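Local coordinates for protein probable zinc protease PqqL (Escherichia coli, PDB 6OFS) that is probably a periplasmic zinc metalloendopeptidase of the M16 family, binding one zinc ion per subunit and cutting peptide or protein substrates, at residues 523-528 / 674-679; 519-524 / 851-856; 723-728 / 900-905. One frame throughout, in Å; residues are numbered along the deposited sequence.

Contact 1 of 3, residues 523-528 / 674-679; sequences VSNKGD and PADITF
The first torsions of Asn525 and Asp676 turn their polar ends toward each other: Asn525 holds CG between its backbone N and carbonyl carbon (chi1 66°), while Asp676 swings CG opposite its own carbonyl carbon, beside the N (chi1 -70°). They face each other where the antiparallel pairing of two inner strands of a mixed sheet, the end of 517-524 and the start of 677-682, gives out in the second half of this M16 protease. The two side chains cross nearly perpendicularly, amide and carboxylate planes 56° apart. Asn525 ND2 donates to Asp676 OD1 at 3.3 Å, the acceptor lying close to the amide plane but the donor sitting above the carboxylate. Lys526, its chain bent at chi2, brings NZ to 3.0 Å from Asp676 OD2 in a salt bridge that also approaches from above the carboxylate plane. Replacing Asp676 with an alanine would probably leave the Lys526 ammonium without this counter-charge and the Asn525 amide freer to turn. The backbone fastens the corner as well, Asn525 N donating to Asp676 O at 3.1 Å. Just before it, Ser524 OG takes the N-H of Lys526 in an ST turn and also bonds to Leu670 O. Further in, Val523 and Thr678 form the hydrogen-bonded pair: Val523 N reaches Thr678 O at 2.8 Å, and Thr678 N returns a bond of 2.8 Å to Val523 O.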
ATOM      1  N   VAL A 523     -25.912   9.227  -2.320  1.00 49.18           N
ATOM      2  CA  VAL A 523     -26.052   9.861  -3.630  1.00 48.99           C
ATOM      3  C   VAL A 523     -25.406  11.215  -3.526  1.00 53.80           C
ATOM      4  O   VAL A 523     -25.863  12.052  -2.755  1.00 53.64           O
ATOM      5  CB  VAL A 523     -27.545   9.981  -4.074  1.00 52.76           C
ATOM      6  CG1 VAL A 523     -27.667  10.571  -5.481  1.00 52.40           C
ATOM      7  CG2 VAL A 523     -28.281   8.642  -3.973  1.00 52.53           C
ATOM      8  N   SER A 524     -24.345  11.426  -4.295  1.00 51.83           N
ATOM      9  CA  SER A 524     -23.623  12.701  -4.352  1.00 51.75           C
ATOM     10  C   SER A 524     -24.075  13.436  -5.612  1.00 57.45           C
ATOM     11  O   SER A 524     -24.332  12.786  -6.621  1.00 57.15           O
ATOM     12  CB  SER A 524     -22.116  12.447  -4.406  1.00 52.25           C
ATOM     13  OG  SER A 524     -21.379  13.638  -4.621  1.00 55.44           O
ATOM     14  N   ASN A 525     -24.166  14.775  -5.564  1.00 55.53           N
ATOM     15  CA  ASN A 525     -24.528  15.572  -6.740  1.00 55.40           C
ATOM     16  C   ASN A 525     -23.273  15.938  -7.589  1.00 59.86           C
ATOM     17  O   ASN A 525     -23.342  16.767  -8.500  1.00 61.71           O
ATOM     18  CB  ASN A 525     -25.368  16.801  -6.348  1.00 55.55           C
ATOM     19  CG  ASN A 525     -24.666  17.850  -5.508  1.00 78.82           C
ATOM     20  OD1 ASN A 525     -23.467  18.117  -5.647  1.00 66.67           O
ATOM     21  ND2 ASN A 525     -25.419  18.503  -4.632  1.00 75.23           N
ATOM     22  N   LYS A 526     -22.132  15.322  -7.279  1.00 54.28           N
ATOM     23  CA  LYS A 526     -20.893  15.535  -8.017  1.00 53.70           C
ATOM     24  C   LYS A 526     -20.561  14.267  -8.802  1.00 56.32           C
ATOM     25  O   LYS A 526     -20.580  13.173  -8.229  1.00 56.04           O
ATOM     26  CB  LYS A 526     -19.743  15.941  -7.068  1.00 56.06           C
ATOM     27  CG  LYS A 526     -19.366  17.421  -7.150  1.00 60.31           C
ATOM     28  CD  LYS A 526     -20.269  18.329  -6.330  1.00 64.56           C
ATOM     29  CE  LYS A 526     -19.831  19.766  -6.394  1.00 72.74           C
ATOM     30  NZ  LYS A 526     -20.764  20.647  -5.645  1.00 86.36           N
ATOM     31  N   GLY A 527     -20.314  14.428 -10.104  1.00 51.92           N
ATOM     32  CA  GLY A 527     -20.007  13.324 -11.011  1.00 51.41           C
ATOM     33  C   GLY A 527     -18.701  13.501 -11.740  1.00 55.22           C
ATOM     34  O   GLY A 527     -17.828  14.214 -11.251  1.00 54.78           O
ATOM     35  N   ASP A 528     -18.538  12.865 -12.911  1.00 53.45           N
ATOM     36  CA  ASP A 528     -17.260  12.994 -13.630  1.00 53.56           C
ATOM     37  C   ASP A 528     -17.187  14.284 -14.484  1.00 56.10           C
ATOM     38  O   ASP A 528     -16.097  14.636 -14.968  1.00 56.40           O
ATOM     39  CB  ASP A 528     -16.873  11.720 -14.424  1.00 55.73           C
ATOM     40  CG  ASP A 528     -17.741  11.251 -15.592  1.00 68.37           C
ATOM     41  OD1 ASP A 528     -18.470  12.089 -16.174  1.00 69.90           O
ATOM     42  OD2 ASP A 528     -17.647  10.044 -15.961  1.00 70.52           O
ATOM     43  N   PRO A 674     -20.692  17.152   2.764  1.00 48.43           N
ATOM     44  CA  PRO A 674     -21.931  16.483   3.222  1.00 47.94           C
ATOM     45  C   PRO A 674     -23.221  17.088   2.682  1.00 52.81           C
ATOM     46  O   PRO A 674     -24.159  16.339   2.404  1.00 52.84           O
ATOM     47  CB  PRO A 674     -21.844  16.571   4.753  1.00 49.76           C
ATOM     48  CG  PRO A 674     -20.389  16.719   5.039  1.00 53.54           C
ATOM     49  CD  PRO A 674     -19.854  17.551   3.914  1.00 49.16           C
ATOM     50  N   ALA A 675     -23.251  18.427   2.482  1.00 50.67           N
ATOM     51  CA  ALA A 675     -24.388  19.174   1.903  1.00 50.93           C
ATOM     52  C   ALA A 675     -24.776  18.692   0.492  1.00 54.44           C
ATOM     53  O   ALA A 675     -25.918  18.880   0.080  1.00 54.71           O
ATOM     54  CB  ALA A 675     -24.069  20.656   1.860  1.00 51.58           C
ATOM     55  N   ASP A 676     -23.826  18.082  -0.239  1.00 50.42           N
ATOM     56  CA  ASP A 676     -24.031  17.547  -1.585  1.00 50.44           C
ATOM     57  C   ASP A 676     -24.547  16.082  -1.567  1.00 53.46           C
ATOM     58  O   ASP A 676     -24.799  15.490  -2.629  1.00 52.44           O
ATOM     59  CB  ASP A 676     -22.705  17.625  -2.374  1.00 52.04           C
ATOM     60  CG  ASP A 676     -22.241  19.027  -2.771  1.00 69.02           C
ATOM     61  OD1 ASP A 676     -23.094  19.963  -2.807  1.00 70.18           O
ATOM     62  OD2 ASP A 676     -21.035  19.185  -3.086  1.00 75.68           O
ATOM     63  N   ILE A 677     -24.684  15.497  -0.366  1.00 49.09           N
ATOM     64  CA  ILE A 677     -25.061  14.095  -0.243  1.00 48.59           C
ATOM     65  C   ILE A 677     -26.491  13.895   0.214  1.00 53.91           C
ATOM     66  O   ILE A 677     -26.957  14.557   1.139  1.00 54.54           O
ATOM     67  CB  ILE A 677     -24.062  13.288   0.646  1.00 50.87           C
ATOM     68  CG1 ILE A 677     -22.580  13.608   0.291  1.00 50.29           C
ATOM     69  CG2 ILE A 677     -24.349  11.769   0.595  1.00 50.48           C
ATOM     70  CD1 ILE A 677     -21.521  13.235   1.384  1.00 52.45           C
ATOM     71  N   THR A 678     -27.162  12.930  -0.430  1.00 51.46           N
ATOM     72  CA  THR A 678     -28.498  12.435  -0.096  1.00 51.56           C
ATOM     73  C   THR A 678     -28.377  10.916   0.155  1.00 53.72           C
ATOM     74  O   THR A 678     -28.034  10.161  -0.755  1.00 52.65           O
ATOM     75  CB  THR A 678     -29.537  12.830  -1.154  1.00 57.18           C
ATOM     76  OG1 THR A 678     -29.332  14.196  -1.529  1.00 58.54           O
ATOM     77  CG2 THR A 678     -30.938  12.666  -0.649  1.00 56.85           C
ATOM     78  N   PHE A 679     -28.591  10.492   1.407  1.00 49.29           N
ATOM     79  CA  PHE A 679     -28.540   9.082   1.799  1.00 48.43           C
ATOM     80  C   PHE A 679     -29.928   8.496   1.679  1.00 54.36           C
ATOM     81  O   PHE A 679     -30.837   8.955   2.362  1.00 54.89           O
ATOM     82  CB  PHE A 679     -28.052   8.921   3.250  1.00 49.37           C
ATOM     83  CG  PHE A 679     -26.641   9.387   3.489  1.00 49.69           C
ATOM     84  CD1 PHE A 679     -25.571   8.518   3.334  1.00 51.22           C
ATOM     85  CD2 PHE A 679     -26.381  10.697   3.881  1.00 51.82           C
ATOM     86  CE1 PHE A 679     -24.264   8.946   3.564  1.00 52.33           C
ATOM     87  CE2 PHE A 679     -25.073  11.127   4.114  1.00 54.51           C
ATOM     88  CZ  PHE A 679     -24.021  10.247   3.953  1.00 52.39           C
TER

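Contact 2 of 3, residues 519-524 / 851-856; sequences QIIAVS and LANTIV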
ATOM      1  N   GLN A 519     -30.841  -1.376   2.694  1.00 61.26           N
ATOM      2  CA  GLN A 519     -30.051  -0.735   1.654  1.00 59.27           C
ATOM      3  C   GLN A 519     -29.827   0.738   1.978  1.00 59.45           C
ATOM      4  O   GLN A 519     -30.773   1.464   2.294  1.00 56.77           O
ATOM      5  CB  GLN A 519     -30.703  -0.886   0.272  1.00 60.50           C
ATOM      6  CG  GLN A 519     -29.764  -0.549  -0.889  1.00 68.64           C
ATOM      7  CD  GLN A 519     -28.852  -1.690  -1.268  1.00 88.07           C
ATOM      8  OE1 GLN A 519     -29.281  -2.832  -1.478  1.00 84.76           O
ATOM      9  NE2 GLN A 519     -27.569  -1.400  -1.387  1.00 80.18           N
ATOM     10  N   ILE A 520     -28.551   1.156   1.921  1.00 54.49           N
ATOM     11  CA  ILE A 520     -28.147   2.540   2.085  1.00 52.56           C
ATOM     12  C   ILE A 520     -27.477   2.942   0.783  1.00 54.71           C
ATOM     13  O   ILE A 520     -26.506   2.301   0.375  1.00 53.77           O
ATOM     14  CB  ILE A 520     -27.247   2.816   3.321  1.00 55.00           C
ATOM     15  CG1 ILE A 520     -27.884   2.274   4.630  1.00 55.45           C
ATOM     16  CG2 ILE A 520     -26.918   4.333   3.431  1.00 54.66           C
ATOM     17  CD1 ILE A 520     -26.928   2.169   5.853  1.00 56.50           C
ATOM     18  N   ILE A 521     -28.026   3.964   0.106  1.00 50.79           N
ATOM     19  CA  ILE A 521     -27.408   4.516  -1.094  1.00 50.08           C
ATOM     20  C   ILE A 521     -27.060   5.970  -0.863  1.00 54.35           C
ATOM     21  O   ILE A 521     -27.951   6.819  -0.780  1.00 55.29           O
ATOM     22  CB  ILE A 521     -28.130   4.299  -2.444  1.00 53.10           C
ATOM     23  CG1 ILE A 521     -28.625   2.846  -2.605  1.00 54.53           C
ATOM     24  CG2 ILE A 521     -27.200   4.711  -3.604  1.00 51.53           C
ATOM     25  CD1 ILE A 521     -29.475   2.598  -3.834  1.00 59.18           C
ATOM     26  N   ALA A 522     -25.754   6.258  -0.764  1.00 49.54           N
ATOM     27  CA  ALA A 522     -25.244   7.621  -0.636  1.00 48.13           C
ATOM     28  C   ALA A 522     -25.177   8.140  -2.073  1.00 49.78           C
ATOM     29  O   ALA A 522     -24.596   7.499  -2.954  1.00 45.59           O
ATOM     30  CB  ALA A 522     -23.871   7.625   0.022  1.00 48.32           C
ATOM     31  N   VAL A 523     -25.912   9.227  -2.320  1.00 49.18           N
ATOM     32  CA  VAL A 523     -26.052   9.861  -3.630  1.00 48.99           C
ATOM     33  C   VAL A 523     -25.406  11.215  -3.526  1.00 53.80           C
ATOM     34  O   VAL A 523     -25.863  12.052  -2.755  1.00 53.64           O
ATOM     35  CB  VAL A 523     -27.545   9.981  -4.074  1.00 52.76           C
ATOM     36  CG1 VAL A 523     -27.667  10.571  -5.481  1.00 52.40           C
ATOM     37  CG2 VAL A 523     -28.281   8.642  -3.973  1.00 52.53           C
ATOM     38  N   SER A 524     -24.345  11.426  -4.295  1.00 51.83           N
ATOM     39  CA  SER A 524     -23.623  12.701  -4.352  1.00 51.75           C
ATOM     40  C   SER A 524     -24.075  13.436  -5.612  1.00 57.45           C
ATOM     41  O   SER A 524     -24.332  12.786  -6.621  1.00 57.15           O
ATOM     42  CB  SER A 524     -22.116  12.447  -4.406  1.00 52.25           C
ATOM     43  OG  SER A 524     -21.379  13.638  -4.621  1.00 55.44           O
ATOM     44  N   LEU A 851     -36.613  -0.579  -4.917  1.00 68.57           N
ATOM     45  CA  LEU A 851     -37.226   0.635  -4.363  1.00 66.61           C
ATOM     46  C   LEU A 851     -36.195   1.755  -4.095  1.00 69.04           C
ATOM     47  O   LEU A 851     -36.475   2.935  -4.367  1.00 68.69           O
ATOM     48  CB  LEU A 851     -38.010   0.311  -3.083  1.00 66.75           C
ATOM     49  CG  LEU A 851     -38.797   1.470  -2.448  1.00 71.30           C
ATOM     50  CD1 LEU A 851     -39.896   1.955  -3.363  1.00 71.31           C
ATOM     51  CD2 LEU A 851     -39.370   1.080  -1.096  1.00 73.98           C
ATOM     52  N   ALA A 852     -35.011   1.381  -3.566  1.00 62.58           N
ATOM     53  CA  ALA A 852     -33.945   2.326  -3.289  1.00 60.86           C
ATOM     54  C   ALA A 852     -33.478   2.998  -4.585  1.00 63.28           C
ATOM     55  O   ALA A 852     -33.380   4.224  -4.636  1.00 62.71           O
ATOM     56  CB  ALA A 852     -32.795   1.617  -2.602  1.00 61.36           C
ATOM     57  N   ASN A 853     -33.290   2.204  -5.650  1.00 59.48           N
ATOM     58  CA  ASN A 853     -32.859   2.671  -6.970  1.00 58.45           C
ATOM     59  C   ASN A 853     -33.931   3.481  -7.685  1.00 61.72           C
ATOM     60  O   ASN A 853     -33.589   4.312  -8.527  1.00 61.61           O
ATOM     61  CB  ASN A 853     -32.343   1.509  -7.812  1.00 58.09           C
ATOM     62  CG  ASN A 853     -31.013   0.975  -7.300  1.00 77.08           C
ATOM     63  OD1 ASN A 853     -30.071   1.732  -7.008  1.00 70.23           O
ATOM     64  ND2 ASN A 853     -30.893  -0.338  -7.190  1.00 67.18           N
ATOM     65  N   THR A 854     -35.221   3.291  -7.293  1.00 57.39           N
ATOM     66  CA  THR A 854     -36.394   4.029  -7.790  1.00 56.63           C
ATOM     67  C   THR A 854     -36.343   5.472  -7.235  1.00 58.68           C
ATOM     68  O   THR A 854     -36.475   6.429  -8.001  1.00 58.18           O
ATOM     69  CB  THR A 854     -37.699   3.309  -7.360  1.00 60.18           C
ATOM     70  OG1 THR A 854     -37.624   1.930  -7.720  1.00 61.55           O
ATOM     71  CG2 THR A 854     -38.963   3.953  -7.942  1.00 53.74           C
ATOM     72  N   ILE A 855     -36.157   5.609  -5.901  1.00 53.97           N
ATOM     73  CA  ILE A 855     -36.026   6.888  -5.196  1.00 52.80           C
ATOM     74  C   ILE A 855     -34.821   7.638  -5.771  1.00 56.32           C
ATOM     75  O   ILE A 855     -34.931   8.824  -6.079  1.00 55.70           O
ATOM     76  CB  ILE A 855     -35.940   6.686  -3.651  1.00 55.18           C
ATOM     77  CG1 ILE A 855     -37.187   5.919  -3.135  1.00 55.72           C
ATOM     78  CG2 ILE A 855     -35.763   8.044  -2.916  1.00 54.63           C
ATOM     79  CD1 ILE A 855     -37.082   5.252  -1.766  1.00 61.37           C
ATOM     80  N   VAL A 856     -33.694   6.917  -5.961  1.00 53.45           N
ATOM     81  CA  VAL A 856     -32.437   7.427  -6.531  1.00 52.60           C
ATOM     82  C   VAL A 856     -32.675   7.959  -7.948  1.00 56.56           C
ATOM     83  O   VAL A 856     -32.301   9.099  -8.244  1.00 54.71           O
ATOM     84  CB  VAL A 856     -31.314   6.347  -6.466  1.00 55.50           C
ATOM     85  CG1 VAL A 856     -30.136   6.683  -7.373  1.00 54.20           C
ATOM     86  CG2 VAL A 856     -30.835   6.145  -5.033  1.00 55.26           C
TER
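An alpha/beta layer, helix laid on sheet, is what Ile521 and Val523 build here with Ala852, Asn853 and Val856: helix 848-862 lies along strand 517-524 and runs nearly the same way. The axes of the two short segments pass 9.3 Å apart at a crossing angle of -22°, and mostly aliphatic groups meet between them. Ile521 is the central contact. Its CG1 lies opposite the carbonyl carbon (chi1 -45°) and the chain then extends through chi2 (173°), which carries CD1 outward to the helix. That methyl lies 3.7 Å from Ala852 CB and 4.0 Å from Val856 CG2, and it also meets Asn853 OD1, whose side chain crosses that of Ile521 at about a right angle. One turn along the helix from Ala852, Val856 turns CG2 toward the strand, where it meets Val523 CG2 at 3.7 Å, methyl against methyl. At the other end of the strand segment, Gln519 adds an aliphatic touch, CG to Ala852 CB at 4.1 Å. Ala852 CB thus touches both Gln519 and Ile521. Around this core, Leu580 of strand 579-586 packs against both Val523 and Val856, while on the other flank Val682 of strand 677-682 meets Leu851, Ala852 and Ile855, so the helix spans three adjacent strands of the sheet.

Contact 3 of 3, residues 723-728 / 900-905; sequences VTVKEQ and GVLLPK
Val725 and Leu902 pack against each other in a parallel strand pair, 721-728 with 896-904, interrupted near its end by a beta bulge. With CG anti to the backbone N (chi1 180°), Leu902 reaches across the strand pair, and its CD1 lies 3.8 Å from Val725 CG1 and close to Glu727 CB. Its other flank meets Gln728, whose bent chain crosses it at about a right angle, with Leu902 CG 3.7 Å from Gln728 CG; Gln728 NE2 lies beside Leu902 CD2, a contact of van der Waals kind. On the opposite face, Thr724 and Val901 point the same way, Thr724 CG2 being 4.0 Å from Val901 CB, and the aliphatic part of Lys726 leans on Leu903, CG to CB, before its chain bends off.

The backbones set these positions. Val901 N donates to Val723 O, Val725 N to Val901 O, and Leu903 N to Val725 O at 2.7 Å. Then the register slips by one residue: Leu903 O receives two weak bonds, from Glu727 N and Gln728 N, and Gln728 rather than Glu727 pairs with Pro904.

Farther out, strand 721-728 is the outermost strand of its sheet within the chain, and strand 733-742 flanks 896-904 on the other side. Helix 629-641 touches Val723 and Val725, while His806 of helix 806-823 packs on Val901 and Leu903. Past the bulge, the pairing resumes with Lys905 N bonded to Gln728 O at 2.8 Å.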
ATOM      1  N   VAL A 723     -20.909  12.715 -41.346  1.00 66.06           N
ATOM      2  CA  VAL A 723     -19.627  12.045 -41.503  1.00 65.42           C
ATOM      3  C   VAL A 723     -19.778  10.647 -42.098  1.00 69.27           C
ATOM      4  O   VAL A 723     -20.743   9.941 -41.797  1.00 68.45           O
ATOM      5  CB  VAL A 723     -18.884  12.001 -40.144  1.00 69.19           C
ATOM      6  CG1 VAL A 723     -17.409  11.641 -40.318  1.00 69.16           C
ATOM      7  CG2 VAL A 723     -19.030  13.318 -39.385  1.00 68.60           C
ATOM      8  N   THR A 724     -18.807  10.261 -42.946  1.00 66.71           N
ATOM      9  CA  THR A 724     -18.681   8.939 -43.564  1.00 66.84           C
ATOM     10  C   THR A 724     -17.257   8.472 -43.340  1.00 70.86           C
ATOM     11  O   THR A 724     -16.310   9.189 -43.664  1.00 70.60           O
ATOM     12  CB  THR A 724     -19.054   8.925 -45.059  1.00 73.82           C
ATOM     13  OG1 THR A 724     -18.241   9.864 -45.761  1.00 76.79           O
ATOM     14  CG2 THR A 724     -20.547   9.162 -45.318  1.00 67.96           C
ATOM     15  N   VAL A 725     -17.104   7.291 -42.750  1.00 68.03           N
ATOM     16  CA  VAL A 725     -15.793   6.698 -42.457  1.00 67.50           C
ATOM     17  C   VAL A 725     -15.699   5.330 -43.140  1.00 71.57           C
ATOM     18  O   VAL A 725     -16.539   4.468 -42.896  1.00 70.83           O
ATOM     19  CB  VAL A 725     -15.540   6.610 -40.919  1.00 70.77           C
ATOM     20  CG1 VAL A 725     -14.261   5.849 -40.603  1.00 70.65           C
ATOM     21  CG2 VAL A 725     -15.505   7.991 -40.278  1.00 70.20           C
ATOM     22  N   LYS A 726     -14.704   5.147 -44.015  1.00 69.59           N
ATOM     23  CA  LYS A 726     -14.448   3.867 -44.672  1.00 70.26           C
ATOM     24  C   LYS A 726     -13.297   3.216 -43.900  1.00 77.86           C
ATOM     25  O   LYS A 726     -12.126   3.376 -44.260  1.00 77.14           O
ATOM     26  CB  LYS A 726     -14.110   4.038 -46.156  1.00 71.85           C
ATOM     27  CG  LYS A 726     -15.286   4.420 -47.029  1.00 82.11           C
ATOM     28  CD  LYS A 726     -14.843   4.935 -48.404  1.00 93.82           C
ATOM     29  CE  LYS A 726     -13.930   6.158 -48.381  1.00108.19           C
ATOM     30  NZ  LYS A 726     -14.532   7.328 -47.678  1.00116.15           N
ATOM     31  N   GLU A 727     -13.633   2.559 -42.781  1.00 77.97           N
ATOM     32  CA  GLU A 727     -12.647   1.913 -41.915  1.00 79.39           C
ATOM     33  C   GLU A 727     -12.870   0.407 -41.799  1.00 84.32           C
ATOM     34  O   GLU A 727     -11.890  -0.336 -41.724  1.00 84.90           O
ATOM     35  CB  GLU A 727     -12.596   2.584 -40.526  1.00 80.95           C
ATOM     36  CG  GLU A 727     -11.204   2.640 -39.895  1.00 95.98           C
ATOM     37  CD  GLU A 727     -10.654   1.396 -39.203  1.00125.08           C
ATOM     38  OE1 GLU A 727     -11.407   0.413 -39.024  1.00118.54           O
ATOM     39  OE2 GLU A 727      -9.460   1.416 -38.823  1.00124.54           O
ATOM     40  N   GLN A 728     -14.143  -0.043 -41.794  1.00 80.64           N
ATOM     41  CA  GLN A 728     -14.499  -1.463 -41.676  1.00 80.69           C
ATOM     42  C   GLN A 728     -13.847  -2.368 -42.719  1.00 85.60           C
ATOM     43  O   GLN A 728     -13.629  -1.959 -43.859  1.00 85.17           O
ATOM     44  CB  GLN A 728     -16.032  -1.689 -41.724  1.00 81.70           C
ATOM     45  CG  GLN A 728     -16.778  -1.567 -40.390  1.00 84.14           C
ATOM     46  CD  GLN A 728     -16.379  -2.491 -39.246  1.00 91.07           C
ATOM     47  OE1 GLN A 728     -15.559  -3.418 -39.370  1.00 90.33           O
ATOM     48  NE2 GLN A 728     -16.968  -2.246 -38.086  1.00 67.99           N
ATOM     49  N   GLY A 900     -23.641   9.774 -38.864  1.00 52.15           N
ATOM     50  CA  GLY A 900     -22.414   9.008 -38.970  1.00 52.27           C
ATOM     51  C   GLY A 900     -22.642   7.706 -39.687  1.00 58.30           C
ATOM     52  O   GLY A 900     -23.551   6.946 -39.346  1.00 59.29           O
ATOM     53  N   VAL A 901     -21.816   7.452 -40.698  1.00 54.55           N
ATOM     54  CA  VAL A 901     -21.884   6.242 -41.503  1.00 53.65           C
ATOM     55  C   VAL A 901     -20.524   5.561 -41.474  1.00 56.01           C
ATOM     56  O   VAL A 901     -19.518   6.178 -41.845  1.00 54.29           O
ATOM     57  CB  VAL A 901     -22.354   6.564 -42.949  1.00 57.89           C
ATOM     58  CG1 VAL A 901     -22.354   5.320 -43.809  1.00 58.05           C
ATOM     59  CG2 VAL A 901     -23.743   7.204 -42.954  1.00 57.94           C
ATOM     60  N   LEU A 902     -20.483   4.304 -40.994  1.00 53.31           N
ATOM     61  CA  LEU A 902     -19.254   3.507 -40.981  1.00 53.15           C
ATOM     62  C   LEU A 902     -19.392   2.507 -42.107  1.00 58.00           C
ATOM     63  O   LEU A 902     -20.307   1.684 -42.097  1.00 56.96           O
ATOM     64  CB  LEU A 902     -18.944   2.835 -39.622  1.00 52.62           C
ATOM     65  CG  LEU A 902     -17.661   1.968 -39.526  1.00 56.25           C
ATOM     66  CD1 LEU A 902     -16.404   2.736 -39.951  1.00 56.49           C
ATOM     67  CD2 LEU A 902     -17.461   1.449 -38.128  1.00 56.35           C
ATOM     68  N   LEU A 903     -18.524   2.644 -43.116  1.00 55.82           N
ATOM     69  CA  LEU A 903     -18.559   1.834 -44.329  1.00 56.49           C
ATOM     70  C   LEU A 903     -17.354   0.937 -44.481  1.00 62.00           C
ATOM     71  O   LEU A 903     -16.301   1.251 -43.926  1.00 60.77           O
ATOM     72  CB  LEU A 903     -18.639   2.763 -45.559  1.00 56.04           C
ATOM     73  CG  LEU A 903     -19.920   3.547 -45.727  1.00 59.93           C
ATOM     74  CD1 LEU A 903     -19.733   4.673 -46.713  1.00 59.39           C
ATOM     75  CD2 LEU A 903     -21.097   2.636 -46.100  1.00 62.50           C
ATOM     76  N   PRO A 904     -17.444  -0.129 -45.316  1.00 60.89           N
ATOM     77  CA  PRO A 904     -16.253  -0.947 -45.579  1.00 61.45           C
ATOM     78  C   PRO A 904     -15.183  -0.146 -46.337  1.00 66.44           C
ATOM     79  O   PRO A 904     -15.496   0.897 -46.925  1.00 66.01           O
ATOM     80  CB  PRO A 904     -16.802  -2.120 -46.403  1.00 63.58           C
ATOM     81  CG  PRO A 904     -18.283  -2.108 -46.156  1.00 67.81           C
ATOM     82  CD  PRO A 904     -18.606  -0.658 -46.057  1.00 63.00           C
ATOM     83  N   LYS A 905     -13.915  -0.634 -46.263  1.00 63.51           N
ATOM     84  CA  LYS A 905     -12.636  -0.141 -46.804  1.00 78.06           C
ATOM     85  C   LYS A 905     -11.872   0.688 -45.778  1.00112.55           C
ATOM     86  O   LYS A 905     -11.466   0.158 -44.741  1.00 76.46           O
ATOM     87  CB  LYS A 905     -12.760   0.583 -48.158  1.00 80.23           C
ATOM     88  CG  LYS A 905     -12.842  -0.370 -49.349  1.00 95.14           C
ATOM     89  CD  LYS A 905     -11.451  -0.852 -49.799  1.00106.18           C
ATOM     90  CE  LYS A 905     -11.475  -2.220 -50.440  1.00111.71           C
ATOM     91  NZ  LYS A 905     -10.107  -2.696 -50.766  1.00114.01           N
TER

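Contacts 1 and 2 start from the same strand, 517-524, and their centres lie 11 Å apart. Contact 1 joins that strand to its sheet neighbour 677-682 through the backbone, whereas contact 2 covers one face of it with a helix. Ala522 on the reverse face ties the two together, its CB packing at 3.8 Å on Phe679 CE1. Contact 3 belongs to a different, five-stranded sheet, with its centre about 41 Å from contact 1 and about 42 Å from contact 2, and touches neither. In sequence the helix of contact 2 falls between the two strands of contact 3, so the two contacts alternate along the chain. All three lie away from the zinc bound by His54 and His58.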